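Local coordinates for actin-binding protein (Saccharomyces cerevisiae, PDB 1HQZ) that binds actin filaments, probably through this N-terminal cofilin-homology domain, and regulates actin assembly mediated by the ARP2/3 complex, at residues A[64-69]-A[101-106]; A[36-39]-A[43-46]. All blocks are in the same frame, centred on the assembly; numbering follows the deposited sequence.

From the N terminus, contact 2 comes first: it closes a short hairpin, with 36-39 at the end of strand 32-37 and 43-46 at the start of strand 43-49, an outermost strand of the sheet. Contact 1 follows in series, joining strand 65-71 to helix 93-110 across 31 intervening residues that include strand 80-86. The two loops neither nest nor cross. They meet because strands 32-37 and 65-71 are neighbours in the sheet: Y43 OH lies 2.7 Å from V64 O, a probable hydrogen bond, and Q65 NE2 is 2.9 Å from S36 OG, another. Together they tie hairpin, central strand and helix of the ADF-H fold.

Contact 1 of 2, residues A[64-69]-A[101-106]; sequences VQYGLA and ANFAAV
Helix 93-110 packs on the mixed sheet of the ADF-H fold here, and Y66, on the central strand 65-71, meets one turn of it formed by N102, F103 and V106. The local axes approach to 10.2 Å, so side chains span the gap, and from 64-69 the contact is made by the Y66 side chain. Its CG stands anti to the carbonyl carbon (chi1 -55°), which carries the ring from the strand up to the helix. There V106 lays CG2 over the ring face, 3.9 Å from the centroid and 9° off the normal, a well-centred CH-pi contact. F103 comes in obliquely: the two ring planes are 40° apart with centroids at 5.8 Å. Between the two rings CD2 of Y66 comes to 3.7 Å from CD1 of F103, and CE2 of Y66 lies equally near the CA of F103, so the tyrosine ring also leans on the helix backbone. Farther out, OH of Y66 is 3.5 Å from CB of N102, whose amide turns elsewhere, giving ND2 to the carbonyl of E4 in the N-terminal segment. F99, on the preceding helical turn, touches both aromatic rings. Since the contacts are van der Waals and CH-pi in kind, with no polar bond between the two segments, helix and strand are joined here by shape and dispersion, the tyrosine ring being met by one methyl over its face and one slanted ring.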
loop_
_atom_site.group_PDB
_atom_site.type_symbol
_atom_site.label_atom_id
_atom_site.label_comp_id
_atom_site.label_asym_id
_atom_site.label_seq_id
_atom_site.Cartn_x
_atom_site.Cartn_y
_atom_site.Cartn_z
ATOM N N VAL A 64 11.043 -3.683 -0.969
ATOM C CA VAL A 64 10.173 -3.207 0.091
ATOM C C VAL A 64 9.227 -2.253 -0.625
ATOM O O VAL A 64 9.668 -1.303 -1.270
ATOM C CB VAL A 64 10.963 -2.420 1.157
ATOM C CG1 VAL A 64 10.004 -1.707 2.102
ATOM C CG2 VAL A 64 11.854 -3.351 1.924
ATOM N N GLN A 65 7.929 -2.498 -0.526
ATOM C CA GLN A 65 6.969 -1.641 -1.200
ATOM C C GLN A 65 5.792 -1.295 -0.314
ATOM O O GLN A 65 5.588 -1.895 0.734
ATOM C CB GLN A 65 6.445 -2.332 -2.461
ATOM C CG GLN A 65 7.532 -2.829 -3.404
ATOM C CD GLN A 65 6.973 -3.689 -4.519
ATOM O OE1 GLN A 65 6.276 -4.674 -4.268
ATOM N NE2 GLN A 65 7.277 -3.324 -5.753
ATOM N N TYR A 66 4.999 -0.331 -0.752
ATOM C CA TYR A 66 3.830 0.054 0.007
ATOM C C TYR A 66 2.661 0.076 -0.943
ATOM O O TYR A 66 2.778 0.550 -2.074
ATOM C CB TYR A 66 4.045 1.423 0.658
ATOM C CG TYR A 66 5.300 1.448 1.504
ATOM C CD1 TYR A 66 6.542 1.694 0.929
ATOM C CD2 TYR A 66 5.254 1.118 2.852
ATOM C CE1 TYR A 66 7.717 1.598 1.678
ATOM C CE2 TYR A 66 6.413 1.017 3.614
ATOM C CZ TYR A 66 7.643 1.253 3.015
ATOM O OH TYR A 66 8.791 1.108 3.749
ATOM N N GLY A 67 1.546 -0.479 -0.484
ATOM C CA GLY A 67 0.347 -0.529 -1.297
ATOM C C GLY A 67 -0.776 0.225 -0.617
ATOM O O GLY A 67 -0.811 0.353 0.613
ATOM N N LEU A 68 -1.701 0.716 -1.432
ATOM C CA LEU A 68 -2.846 1.483 -0.950
ATOM C C LEU A 68 -4.046 1.027 -1.745
ATOM O O LEU A 68 -3.990 0.978 -2.973
ATOM C CB LEU A 68 -2.606 2.974 -1.211
ATOM C CG LEU A 68 -3.741 3.967 -0.975
ATOM C CD1 LEU A 68 -3.928 4.191 0.509
ATOM C CD2 LEU A 68 -3.395 5.286 -1.673
ATOM N N ALA A 69 -5.132 0.680 -1.067
ATOM C CA ALA A 69 -6.304 0.251 -1.810
ATOM C C ALA A 69 -7.603 0.653 -1.148
ATOM O O ALA A 69 -7.722 0.667 0.079
ATOM C CB ALA A 69 -6.272 -1.258 -2.021
ATOM N N ALA A 101 10.452 1.954 10.545
ATOM C CA ALA A 101 10.483 3.414 10.573
ATOM C C ALA A 101 9.813 4.009 9.337
ATOM O O ALA A 101 8.991 4.925 9.450
ATOM C CB ALA A 101 11.933 3.908 10.680
ATOM N N ASN A 102 10.148 3.483 8.158
ATOM C CA ASN A 102 9.576 4.006 6.919
ATOM C C ASN A 102 8.089 3.730 6.720
ATOM O O ASN A 102 7.369 4.546 6.130
ATOM C CB ASN A 102 10.365 3.501 5.713
ATOM C CG ASN A 102 11.753 4.116 5.636
ATOM O OD1 ASN A 102 11.940 5.276 5.990
ATOM N ND2 ASN A 102 12.725 3.347 5.164
ATOM N N PHE A 103 7.621 2.591 7.205
ATOM C CA PHE A 103 6.211 2.261 7.063
ATOM C C PHE A 103 5.435 3.257 7.915
ATOM O O PHE A 103 4.391 3.748 7.512
ATOM C CB PHE A 103 5.949 0.817 7.519
ATOM C CG PHE A 103 4.553 0.313 7.208
ATOM C CD1 PHE A 103 3.766 0.928 6.244
ATOM C CD2 PHE A 103 4.046 -0.814 7.855
ATOM C CE1 PHE A 103 2.498 0.433 5.925
ATOM C CE2 PHE A 103 2.769 -1.319 7.539
ATOM C CZ PHE A 103 2.003 -0.692 6.573
ATOM N N ALA A 104 5.962 3.557 9.099
ATOM C CA ALA A 104 5.318 4.510 9.992
ATOM C C ALA A 104 5.228 5.861 9.273
ATOM O O ALA A 104 4.192 6.523 9.305
ATOM C CB ALA A 104 6.123 4.641 11.285
ATOM N N ALA A 105 6.311 6.252 8.607
ATOM C CA ALA A 105 6.348 7.520 7.870
ATOM C C ALA A 105 5.285 7.558 6.771
ATOM O O ALA A 105 4.571 8.557 6.611
ATOM C CB ALA A 105 7.731 7.738 7.262
ATOM N N VAL A 106 5.190 6.476 6.004
ATOM C CA VAL A 106 4.204 6.390 4.935
ATOM C C VAL A 106 2.784 6.472 5.494
ATOM O O VAL A 106 1.908 7.112 4.913
ATOM C CB VAL A 106 4.323 5.062 4.166
ATOM C CG1 VAL A 106 3.151 4.921 3.184
ATOM C CG2 VAL A 106 5.645 5.008 3.431
#

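Contact 2 of 2, residues A[36-39]-A[43-46]; sequences SPNA and YEPE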
loop_
_atom_site.group_PDB
_atom_site.type_symbol
_atom_site.label_atom_id
_atom_site.label_comp_id
_atom_site.label_asym_id
_atom_site.label_seq_id
_atom_site.Cartn_x
_atom_site.Cartn_y
_atom_site.Cartn_z
ATOM N N SER A 36 6.970 1.592 -5.363
ATOM C CA SER A 36 8.213 0.850 -5.229
ATOM C C SER A 36 9.412 1.767 -5.508
ATOM O O SER A 36 9.287 2.784 -6.198
ATOM C CB SER A 36 8.187 -0.330 -6.211
ATOM O OG SER A 36 9.274 -1.216 -6.012
ATOM N N PRO A 37 10.596 1.414 -4.983
ATOM C CA PRO A 37 11.791 2.238 -5.190
ATOM C C PRO A 37 12.459 2.017 -6.545
ATOM O O PRO A 37 12.632 0.872 -6.974
ATOM C CB PRO A 37 12.681 1.821 -4.027
ATOM C CG PRO A 37 12.411 0.341 -3.961
ATOM C CD PRO A 37 10.899 0.253 -4.125
ATOM N N ASN A 38 12.827 3.110 -7.218
ATOM C CA ASN A 38 13.489 3.004 -8.521
ATOM C C ASN A 38 14.988 2.763 -8.356
ATOM O O ASN A 38 15.478 2.564 -7.244
ATOM C CB ASN A 38 13.262 4.265 -9.373
ATOM C CG ASN A 38 13.785 5.533 -8.715
ATOM O OD1 ASN A 38 14.807 5.520 -8.022
ATOM N ND2 ASN A 38 13.091 6.646 -8.952
ATOM N N ALA A 39 15.714 2.779 -9.468
ATOM C CA ALA A 39 17.155 2.556 -9.438
ATOM C C ALA A 39 17.866 3.506 -8.474
ATOM O O ALA A 39 18.860 3.138 -7.849
ATOM C CB ALA A 39 17.735 2.704 -10.843
ATOM N N TYR A 43 11.015 6.374 -4.323
ATOM C CA TYR A 43 9.737 5.698 -4.467
ATOM C C TYR A 43 8.803 6.411 -5.425
ATOM O O TYR A 43 8.635 7.629 -5.361
ATOM C CB TYR A 43 9.041 5.538 -3.115
ATOM C CG TYR A 43 9.507 4.328 -2.346
ATOM C CD1 TYR A 43 10.717 4.340 -1.653
ATOM C CD2 TYR A 43 8.748 3.153 -2.337
ATOM C CE1 TYR A 43 11.168 3.211 -0.966
ATOM C CE2 TYR A 43 9.185 2.018 -1.657
ATOM C CZ TYR A 43 10.396 2.052 -0.973
ATOM O OH TYR A 43 10.836 0.935 -0.299
ATOM N N GLU A 44 8.198 5.635 -6.315
ATOM C CA GLU A 44 7.252 6.167 -7.280
ATOM C C GLU A 44 6.206 5.098 -7.589
ATOM O O GLU A 44 6.394 3.924 -7.265
ATOM C CB GLU A 44 7.982 6.586 -8.558
ATOM C CG GLU A 44 8.747 5.472 -9.237
ATOM C CD GLU A 44 9.599 5.983 -10.386
ATOM O OE1 GLU A 44 10.224 5.155 -11.091
ATOM O OE2 GLU A 44 9.644 7.216 -10.580
ATOM N N PRO A 45 5.086 5.492 -8.208
ATOM C CA PRO A 45 4.038 4.523 -8.538
ATOM C C PRO A 45 4.586 3.423 -9.425
ATOM O O PRO A 45 5.171 3.699 -10.465
ATOM C CB PRO A 45 3.004 5.371 -9.268
ATOM C CG PRO A 45 3.161 6.706 -8.628
ATOM C CD PRO A 45 4.665 6.854 -8.566
ATOM N N GLU A 46 4.416 2.175 -9.016
ATOM C CA GLU A 46 4.896 1.080 -9.838
ATOM C C GLU A 46 3.741 0.523 -10.637
ATOM O O GLU A 46 3.872 0.240 -11.825
ATOM C CB GLU A 46 5.496 -0.028 -8.987
ATOM C CG GLU A 46 5.952 -1.193 -9.827
ATOM C CD GLU A 46 6.836 -2.146 -9.068
ATOM O OE1 GLU A 46 6.318 -3.134 -8.489
ATOM O OE2 GLU A 46 8.062 -1.889 -9.047
#
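S36 and E44 form a hydrogen-bonded antiparallel pair in the beta hairpin of strands 32-37 and 43-49, at one edge of the ADF-H sheet. Two backbone bonds make the pair, S36 N to E44 O and E44 N to S36 O, both 3.1 Å long with N-H...O angles of at least 159°. S36 O also receives a CA-H...O contact from Y43 CA at 3.4 Å, so one carbonyl oxygen serves both the amide and the preceding CA.

One step nearer the turn, P37 and Y43 are a non-hydrogen-bonded pair with CA atoms just 4.1 Å apart. Their side chains lie alongside each other on the same face of the sheet, pointing the same way. The proline covers the tyrosine face: CB of P37 is 3.9 Å from the ring centroid, 18° off the normal, a CH-pi contact, and P37 CD reaches Y43 CE2 at 3.5 Å. The phenol end is held by V64 O through a hydrogen bond with Y43 OH, and Y66 meets the ring as well.

Polar side chains make the remaining contacts. N38 lies in the turn beyond the strand, where its OD1 accepts from E42 N; its CB meets E44 OE1 at 3.6 Å, the two side chains crossing at about a right angle. S36 OG is hydrogen-bonded to Q65 NE2 on the adjoining strand, while the extended E46 side chain brings OE2 to 3.2 Å from S36 CB.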